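PDB 3O0D: triacylglycerol lipase from Yarrowia lipolytica, which probably hydrolyses the ester bonds of triacylglycerols, as an extracellular, glycosylated lipase of the alpha/beta-hydrolase fold. Local coordinates for residues A167-G179 with A195-G207. Residues are numbered along the deposited sequence; the frame is centred on the assembly and turned at random.
Sequences AALLFGINLKVNG and AGFANWVDKLFFG. With NAG (2-acetamido-2-deoxy-beta-D-glucopyranose), chain H.
In the alpha/beta-hydrolase fold of this lipase, helix 163-177 follows a probable nucleophile elbow and packs on helix 195-206 through Ile173, a knob set among Phe197, Val201, Leu204 and Phe205. The axes of segments 167-177 and 195-206 come within 11.4 Å and cross at 54°. Strand 183-187 lies between the helices in sequence. In Ile173, chi1 -71° sets CG1 beside the backbone N and CG2 anti to it; the CG1-CD1 branch goes to Phe197, Val201 and Phe205, while CG2 goes to Trp200 and Leu204. Ile173 CD1 runs to Val201 CG2 at 3.5 Å and lies near Phe197 CZ. Ile173 CG2 meets Trp200 CH2 at 3.4 Å, a tight fit. Ile173 CG1 comes to the edge of the Phe205 ring, 3.9 Å from Phe205 CE2. An alanine in place of Ile173 would probably open a gap between the helices and leave the rings of Phe197 and Trp200 freer to shift. Lys176 bends at chi2 and chi3 and lays its chain past Leu204, CG to CG 3.7 Å. Lys176 CE sits over one face of the Phe205 ring, 4.0 Å from the centroid, as a CH-pi contact. Val177 CG1 reaches Trp200 CZ2 at 3.9 Å. Toward the N-terminal end of segment 167-179, Leu170 CD2 packs on Phe197 CZ. Leu222 of strand 222-227 touches Leu169, Val201 and Phe205. No hydrogen bond joins the two segments; the contact rests on apolar packing, to which Lys176 adds its methylenes.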
ATOM      1  N   ALA A 167       1.907  -5.885   0.318  1.00 10.95           N
ATOM      2  CA  ALA A 167       1.292  -6.828  -0.642  1.00 11.51           C
ATOM      3  C   ALA A 167       0.796  -5.965  -1.856  1.00 14.24           C
ATOM      4  O   ALA A 167       0.982  -6.371  -3.025  1.00 15.80           O
ATOM      5  CB  ALA A 167       0.125  -7.582  -0.042  1.00 13.12           C
ATOM      6  N   ALA A 168       0.244  -4.799  -1.603  1.00 12.80           N
ATOM      7  CA  ALA A 168      -0.266  -3.976  -2.712  1.00 12.06           C
ATOM      8  C   ALA A 168       0.802  -3.449  -3.675  1.00 11.78           C
ATOM      9  O   ALA A 168       0.642  -3.446  -4.856  1.00 13.19           O
ATOM     10  CB  ALA A 168      -1.150  -2.809  -2.169  1.00 10.94           C
ATOM     11  N   LEU A 169       1.881  -3.004  -3.116  1.00 11.81           N
ATOM     12  CA  LEU A 169       3.055  -2.563  -3.878  1.00 10.87           C
ATOM     13  C   LEU A 169       3.551  -3.699  -4.812  1.00 12.12           C
ATOM     14  O   LEU A 169       3.665  -3.510  -6.052  1.00 12.63           O
ATOM     15  CB  LEU A 169       4.145  -2.009  -2.998  1.00 13.09           C
ATOM     16  CG  LEU A 169       5.414  -1.697  -3.745  1.00 13.09           C
ATOM     17  CD1 LEU A 169       5.080  -0.609  -4.835  1.00 15.70           C
ATOM     18  CD2 LEU A 169       6.654  -1.243  -2.926  1.00 14.59           C
ATOM     19  N   LEU A 170       3.752  -4.879  -4.210  1.00 12.10           N
ATOM     20  CA  LEU A 170       4.192  -6.020  -5.009  1.00 11.69           C
ATOM     21  C   LEU A 170       3.134  -6.467  -6.001  1.00 13.32           C
ATOM     22  O   LEU A 170       3.515  -6.798  -7.149  1.00 14.81           O
ATOM     23  CB  LEU A 170       4.530  -7.217  -4.056  1.00 13.17           C
ATOM     24  CG  LEU A 170       5.735  -6.860  -3.242  1.00 15.04           C
ATOM     25  CD1 LEU A 170       6.033  -8.082  -2.224  1.00 17.07           C
ATOM     26  CD2 LEU A 170       6.909  -6.590  -4.067  1.00 15.98           C
ATOM     27  N   PHE A 171       1.844  -6.436  -5.621  1.00 10.51           N
ATOM     28  CA  PHE A 171       0.808  -6.886  -6.530  1.00 12.48           C
ATOM     29  C   PHE A 171       0.730  -5.842  -7.673  1.00 13.28           C
ATOM     30  O   PHE A 171       0.505  -6.228  -8.876  1.00 13.90           O
ATOM     31  CB  PHE A 171      -0.554  -7.029  -5.827  1.00 12.38           C
ATOM     32  CG  PHE A 171      -1.462  -7.924  -6.530  1.00 12.98           C
ATOM     33  CD1 PHE A 171      -1.684  -9.222  -6.054  1.00 14.49           C
ATOM     34  CD2 PHE A 171      -2.048  -7.530  -7.762  1.00 10.51           C
ATOM     35  CE1 PHE A 171      -2.524 -10.128  -6.728  1.00 17.57           C
ATOM     36  CE2 PHE A 171      -2.837  -8.405  -8.452  1.00 14.58           C
ATOM     37  CZ  PHE A 171      -3.097  -9.751  -7.945  1.00 19.95           C
ATOM     38  N   GLY A 172       0.888  -4.545  -7.355  1.00 12.34           N
ATOM     39  CA  GLY A 172       0.922  -3.547  -8.449  1.00 15.07           C
ATOM     40  C   GLY A 172       2.086  -3.720  -9.426  1.00 15.71           C
ATOM     41  O   GLY A 172       1.966  -3.590 -10.672  1.00 15.45           O
ATOM     42  N   ILE A 173       3.215  -4.135  -8.889  1.00 14.23           N
ATOM     43  CA  ILE A 173       4.395  -4.408  -9.697  1.00 15.90           C
ATOM     44  C   ILE A 173       4.091  -5.616 -10.587  1.00 16.18           C
ATOM     45  O   ILE A 173       4.404  -5.542 -11.814  1.00 17.36           O
ATOM     46  CB  ILE A 173       5.649  -4.611  -8.862  1.00 17.55           C
ATOM     47  CG1 ILE A 173       6.088  -3.257  -8.251  1.00 18.01           C
ATOM     48  CG2 ILE A 173       6.854  -5.069  -9.790  1.00 15.90           C
ATOM     49  CD1 ILE A 173       7.014  -3.479  -7.071  1.00 16.74           C
ATOM     50  N   ASN A 174       3.486  -6.663 -10.037  1.00 15.77           N
ATOM     51  CA  ASN A 174       3.017  -7.879 -10.809  1.00 15.92           C
ATOM     52  C   ASN A 174       2.144  -7.403 -12.011  1.00 18.70           C
ATOM     53  O   ASN A 174       2.442  -7.693 -13.153  1.00 18.37           O
ATOM     54  CB  ASN A 174       2.228  -8.832  -9.905  1.00 17.02           C
ATOM     55  CG  ASN A 174       1.182  -9.559 -10.607  1.00 18.62           C
ATOM     56  OD1 ASN A 174      -0.084  -9.481 -10.330  1.00 20.32           O
ATOM     57  ND2 ASN A 174       1.647 -10.326 -11.601  1.00 13.73           N
ATOM     58  N   LEU A 175       1.112  -6.604 -11.721  1.00 16.03           N
ATOM     59  CA  LEU A 175       0.161  -6.178 -12.775  1.00 16.62           C
ATOM     60  C   LEU A 175       0.893  -5.326 -13.836  1.00 17.43           C
ATOM     61  O   LEU A 175       0.623  -5.461 -15.042  1.00 18.76           O
ATOM     62  CB  LEU A 175      -0.962  -5.351 -12.137  1.00 16.00           C
ATOM     63  CG  LEU A 175      -1.959  -6.218 -11.400  1.00 10.83           C
ATOM     64  CD1 LEU A 175      -2.987  -5.282 -10.573  1.00 15.59           C
ATOM     65  CD2 LEU A 175      -2.779  -7.186 -12.281  1.00 15.61           C
ATOM     66  N   LYS A 176       1.778  -4.446 -13.402  1.00 17.68           N
ATOM     67  CA  LYS A 176       2.487  -3.536 -14.256  1.00 19.55           C
ATOM     68  C   LYS A 176       3.511  -4.257 -15.188  1.00 21.88           C
ATOM     69  O   LYS A 176       3.500  -4.062 -16.388  1.00 22.50           O
ATOM     70  CB  LYS A 176       3.180  -2.506 -13.383  1.00 21.59           C
ATOM     71  CG  LYS A 176       4.210  -1.672 -14.080  1.00 24.61           C
ATOM     72  CD  LYS A 176       3.606  -0.550 -14.817  1.00 30.75           C
ATOM     73  CE  LYS A 176       4.022   0.765 -14.170  1.00 31.57           C
ATOM     74  NZ  LYS A 176       3.527   1.892 -14.990  1.00 28.99           N
ATOM     75  N   VAL A 177       4.313  -5.152 -14.663  1.00 18.81           N
ATOM     76  CA  VAL A 177       5.157  -5.921 -15.560  1.00 19.25           C
ATOM     77  C   VAL A 177       4.367  -6.906 -16.441  1.00 20.52           C
ATOM     78  O   VAL A 177       4.871  -7.338 -17.441  1.00 23.97           O
ATOM     79  CB  VAL A 177       6.341  -6.682 -14.852  1.00 19.23           C
ATOM     80  CG1 VAL A 177       7.212  -5.785 -14.115  1.00 19.57           C
ATOM     81  CG2 VAL A 177       5.875  -7.758 -14.086  1.00 19.25           C
ATOM     82  N   ASN A 178       3.162  -7.255 -16.056  1.00 17.57           N
ATOM     83  CA  ASN A 178       2.337  -8.179 -16.848  1.00 20.81           C
ATOM     84  C   ASN A 178       1.332  -7.497 -17.781  1.00 19.23           C
ATOM     85  O   ASN A 178       0.326  -8.098 -18.159  1.00 20.89           O
ATOM     86  CB  ASN A 178       1.655  -9.243 -16.019  1.00 20.01           C
ATOM     87  CG  ASN A 178       2.685 -10.256 -15.470  1.00 25.01           C
ATOM     88  OD1 ASN A 178       2.899 -10.393 -14.240  1.00 23.91           O
ATOM     89  ND2 ASN A 178       3.353 -10.939 -16.401  1.00 21.83           N
ATOM     90  N   GLY A 179       1.632  -6.228 -18.081  1.00 20.29           N
ATOM     91  CA  GLY A 179       0.938  -5.519 -19.179  1.00 22.46           C
ATOM     92  C   GLY A 179      -0.239  -4.658 -18.787  1.00 22.45           C
ATOM     93  O   GLY A 179      -1.026  -4.224 -19.659  1.00 23.21           O
ATOM     94  N   ALA A 195      18.203  -1.812  -2.488  1.00 18.46           N
ATOM     95  CA  ALA A 195      18.432  -0.653  -3.370  1.00 19.37           C
ATOM     96  C   ALA A 195      18.186  -1.040  -4.828  1.00 20.67           C
ATOM     97  O   ALA A 195      17.559  -0.310  -5.583  1.00 20.36           O
ATOM     98  CB  ALA A 195      19.822  -0.036  -3.158  1.00 22.42           C
ATOM     99  N   GLY A 196      18.649  -2.222  -5.240  1.00 19.80           N
ATOM    100  CA  GLY A 196      18.246  -2.710  -6.557  1.00 19.55           C
ATOM    101  C   GLY A 196      16.755  -2.685  -6.823  1.00 18.26           C
ATOM    102  O   GLY A 196      16.352  -2.121  -7.835  1.00 19.91           O
ATOM    103  N   PHE A 197      15.945  -3.294  -5.936  1.00 19.61           N
ATOM    104  CA  PHE A 197      14.504  -3.329  -6.070  1.00 18.52           C
ATOM    105  C   PHE A 197      13.954  -1.875  -6.065  1.00 17.63           C
ATOM    106  O   PHE A 197      13.186  -1.491  -6.951  1.00 16.67           O
ATOM    107  CB  PHE A 197      13.918  -4.125  -4.916  1.00 19.88           C
ATOM    108  CG  PHE A 197      12.410  -4.079  -4.831  1.00 19.28           C
ATOM    109  CD1 PHE A 197      11.611  -4.825  -5.656  1.00 20.92           C
ATOM    110  CD2 PHE A 197      11.813  -3.191  -3.917  1.00 22.30           C
ATOM    111  CE1 PHE A 197      10.228  -4.771  -5.544  1.00 18.38           C
ATOM    112  CE2 PHE A 197      10.371  -3.097  -3.779  1.00 19.92           C
ATOM    113  CZ  PHE A 197       9.604  -3.866  -4.561  1.00 18.49           C
ATOM    114  N   ALA A 198      14.404  -1.076  -5.113  1.00 17.57           N
ATOM    115  CA  ALA A 198      13.806   0.290  -4.958  1.00 18.09           C
ATOM    116  C   ALA A 198      14.052   1.098  -6.249  1.00 18.84           C
ATOM    117  O   ALA A 198      13.166   1.789  -6.726  1.00 18.17           O
ATOM    118  CB  ALA A 198      14.457   0.964  -3.764  1.00 14.83           C
ATOM    119  N   ASN A 199      15.272   1.060  -6.788  1.00 18.00           N
ATOM    120  CA  ASN A 199      15.584   1.854  -7.957  1.00 18.81           C
ATOM    121  C   ASN A 199      14.903   1.330  -9.205  1.00 17.81           C
ATOM    122  O   ASN A 199      14.494   2.144 -10.079  1.00 17.20           O
ATOM    123  CB  ASN A 199      17.096   1.965  -8.128  1.00 19.01           C
ATOM    124  CG  ASN A 199      17.750   2.785  -7.020  1.00 24.50           C
ATOM    125  OD1 ASN A 199      18.790   2.389  -6.466  1.00 26.45           O
ATOM    126  ND2 ASN A 199      17.159   3.954  -6.691  1.00 21.93           N
ATOM    127  N   TRP A 200      14.686   0.016  -9.257  1.00 16.07           N
ATOM    128  CA  TRP A 200      14.038  -0.592 -10.360  1.00 18.46           C
ATOM    129  C   TRP A 200      12.548  -0.206 -10.359  1.00 18.74           C
ATOM    130  O   TRP A 200      11.993   0.190 -11.409  1.00 19.36           O
ATOM    131  CB  TRP A 200      14.269  -2.092 -10.323  1.00 19.49           C
ATOM    132  CG  TRP A 200      13.393  -2.865 -11.333  1.00 20.73           C
ATOM    133  CD1 TRP A 200      13.627  -2.973 -12.693  1.00 23.73           C
ATOM    134  CD2 TRP A 200      12.242  -3.616 -11.073  1.00 20.42           C
ATOM    135  NE1 TRP A 200      12.675  -3.734 -13.269  1.00 26.45           N
ATOM    136  CE2 TRP A 200      11.797  -4.140 -12.311  1.00 25.34           C
ATOM    137  CE3 TRP A 200      11.504  -3.908  -9.920  1.00 26.12           C
ATOM    138  CZ2 TRP A 200      10.671  -4.967 -12.413  1.00 26.13           C
ATOM    139  CZ3 TRP A 200      10.383  -4.707 -10.030  1.00 26.23           C
ATOM    140  CH2 TRP A 200       9.963  -5.218 -11.270  1.00 28.30           C
ATOM    141  N   VAL A 201      11.920  -0.264  -9.158  1.00 16.98           N
ATOM    142  CA  VAL A 201      10.528   0.204  -8.971  1.00 16.99           C
ATOM    143  C   VAL A 201      10.434   1.684  -9.405  1.00 14.93           C
ATOM    144  O   VAL A 201       9.455   2.040 -10.098  1.00 17.53           O
ATOM    145  CB  VAL A 201      10.101   0.025  -7.544  1.00 17.04           C
ATOM    146  CG1 VAL A 201       8.718   0.797  -7.298  1.00 14.63           C
ATOM    147  CG2 VAL A 201       9.928  -1.482  -7.266  1.00 14.12           C
ATOM    148  N   ASP A 202      11.387   2.528  -9.068  1.00 15.14           N
ATOM    149  CA  ASP A 202      11.308   3.961  -9.445  1.00 16.21           C
ATOM    150  C   ASP A 202      11.371   4.041 -11.007  1.00 19.40           C
ATOM    151  O   ASP A 202      10.659   4.785 -11.632  1.00 15.75           O
ATOM    152  CB  ASP A 202      12.435   4.770  -8.859  1.00 16.25           C
ATOM    153  CG  ASP A 202      12.212   5.194  -7.408  1.00 18.75           C
ATOM    154  OD1 ASP A 202      11.103   4.865  -6.870  1.00 19.77           O
ATOM    155  OD2 ASP A 202      13.156   5.773  -6.774  1.00 18.82           O
ATOM    156  N   LYS A 203      12.275   3.263 -11.629  1.00 20.44           N
ATOM    157  CA  LYS A 203      12.304   3.304 -13.093  1.00 21.62           C
ATOM    158  C   LYS A 203      10.997   2.839 -13.688  1.00 19.62           C
ATOM    159  O   LYS A 203      10.532   3.410 -14.673  1.00 21.98           O
ATOM    160  CB  LYS A 203      13.465   2.413 -13.596  1.00 21.36           C
ATOM    161  CG  LYS A 203      14.795   2.977 -13.275  1.00 26.30           C
ATOM    162  CD  LYS A 203      15.968   2.114 -13.904  1.00 31.31           C
ATOM    163  CE  LYS A 203      17.156   2.067 -12.957  1.00 38.42           C
ATOM    164  NZ  LYS A 203      18.551   1.735 -13.531  1.00 39.05           N
ATOM    165  N   LEU A 204      10.395   1.789 -13.107  1.00 19.57           N
ATOM    166  CA  LEU A 204       9.229   1.146 -13.611  1.00 19.58           C
ATOM    167  C   LEU A 204       8.083   2.152 -13.527  1.00 20.36           C
ATOM    168  O   LEU A 204       7.315   2.341 -14.476  1.00 19.24           O
ATOM    169  CB  LEU A 204       8.918  -0.154 -12.865  1.00 19.88           C
ATOM    170  CG  LEU A 204       7.745  -1.041 -13.208  1.00 22.29           C
ATOM    171  CD1 LEU A 204       7.918  -1.772 -14.595  1.00 22.29           C
ATOM    172  CD2 LEU A 204       7.542  -2.096 -12.167  1.00 24.93           C
ATOM    173  N   PHE A 205       7.960   2.821 -12.377  1.00 18.03           N
ATOM    174  CA  PHE A 205       6.770   3.679 -12.218  1.00 19.64           C
ATOM    175  C   PHE A 205       6.962   5.112 -12.576  1.00 20.22           C
ATOM    176  O   PHE A 205       5.956   5.769 -12.908  1.00 22.39           O
ATOM    177  CB  PHE A 205       6.226   3.627 -10.740  1.00 20.16           C
ATOM    178  CG  PHE A 205       5.369   2.443 -10.482  1.00 18.87           C
ATOM    179  CD1 PHE A 205       3.987   2.482 -10.719  1.00 18.40           C
ATOM    180  CD2 PHE A 205       5.905   1.249 -10.023  1.00 17.96           C
ATOM    181  CE1 PHE A 205       3.178   1.376 -10.508  1.00 18.52           C
ATOM    182  CE2 PHE A 205       5.121   0.180  -9.783  1.00 19.04           C
ATOM    183  CZ  PHE A 205       3.735   0.209 -10.006  1.00 20.70           C
ATOM    184  N   PHE A 206       8.159   5.645 -12.414  1.00 20.19           N
ATOM    185  CA  PHE A 206       8.386   7.085 -12.603  1.00 21.29           C
ATOM    186  C   PHE A 206       9.275   7.345 -13.803  1.00 23.45           C
ATOM    187  O   PHE A 206       9.528   8.500 -14.190  1.00 25.01           O
ATOM    188  CB  PHE A 206       9.003   7.701 -11.350  1.00 19.93           C
ATOM    189  CG  PHE A 206       8.129   7.503 -10.109  1.00 21.47           C
ATOM    190  CD1 PHE A 206       6.868   8.131  -9.993  1.00 24.52           C
ATOM    191  CD2 PHE A 206       8.572   6.782  -9.057  1.00 21.33           C
ATOM    192  CE1 PHE A 206       6.109   7.914  -8.835  1.00 23.52           C
ATOM    193  CE2 PHE A 206       7.789   6.535  -7.920  1.00 25.50           C
ATOM    194  CZ  PHE A 206       6.554   7.108  -7.823  1.00 19.39           C
ATOM    195  N   GLY A 207       9.799   6.259 -14.336  1.00 24.23           N
ATOM    196  CA  GLY A 207      10.589   6.310 -15.558  1.00 25.68           C
ATOM    197  C   GLY A 207      12.081   6.654 -15.443  1.00 27.05           C
ATOM    198  O   GLY A 207      12.751   6.675 -16.473  1.00 26.51           O
TER
HETATM  199  C1  NAG H 302      -0.480 -12.835 -14.785  1.00 21.83           C
HETATM  200  C2  NAG H 302      -1.579 -11.751 -14.706  1.00 21.69           C
HETATM  201  C3  NAG H 302      -2.313 -11.722 -16.041  1.00 21.35           C
HETATM  202  C4  NAG H 302      -1.333 -11.521 -17.201  1.00 24.28           C
HETATM  203  C5  NAG H 302      -0.360 -12.673 -17.137  1.00 26.07           C
HETATM  204  C6  NAG H 302       0.631 -12.816 -18.309  1.00 25.71           C
HETATM  205  C7  NAG H 302      -2.569 -11.374 -12.487  1.00 26.30           C
HETATM  206  C8  NAG H 302      -3.671 -11.707 -11.523  1.00 22.95           C
HETATM  207  N2  NAG H 302      -2.575 -12.011 -13.664  1.00 24.59           N
HETATM  208  O3  NAG H 302      -3.286 -10.661 -15.989  1.00 25.53           O
HETATM  209  O4  NAG H 302      -2.047 -11.643 -18.435  1.00 25.60           O
HETATM  210  O5  NAG H 302       0.343 -12.556 -15.881  1.00 24.70           O
HETATM  211  O6  NAG H 302       1.151 -11.562 -18.572  1.00 29.51           O
HETATM  212  O7  NAG H 302      -1.691 -10.582 -12.197  1.00 24.29           O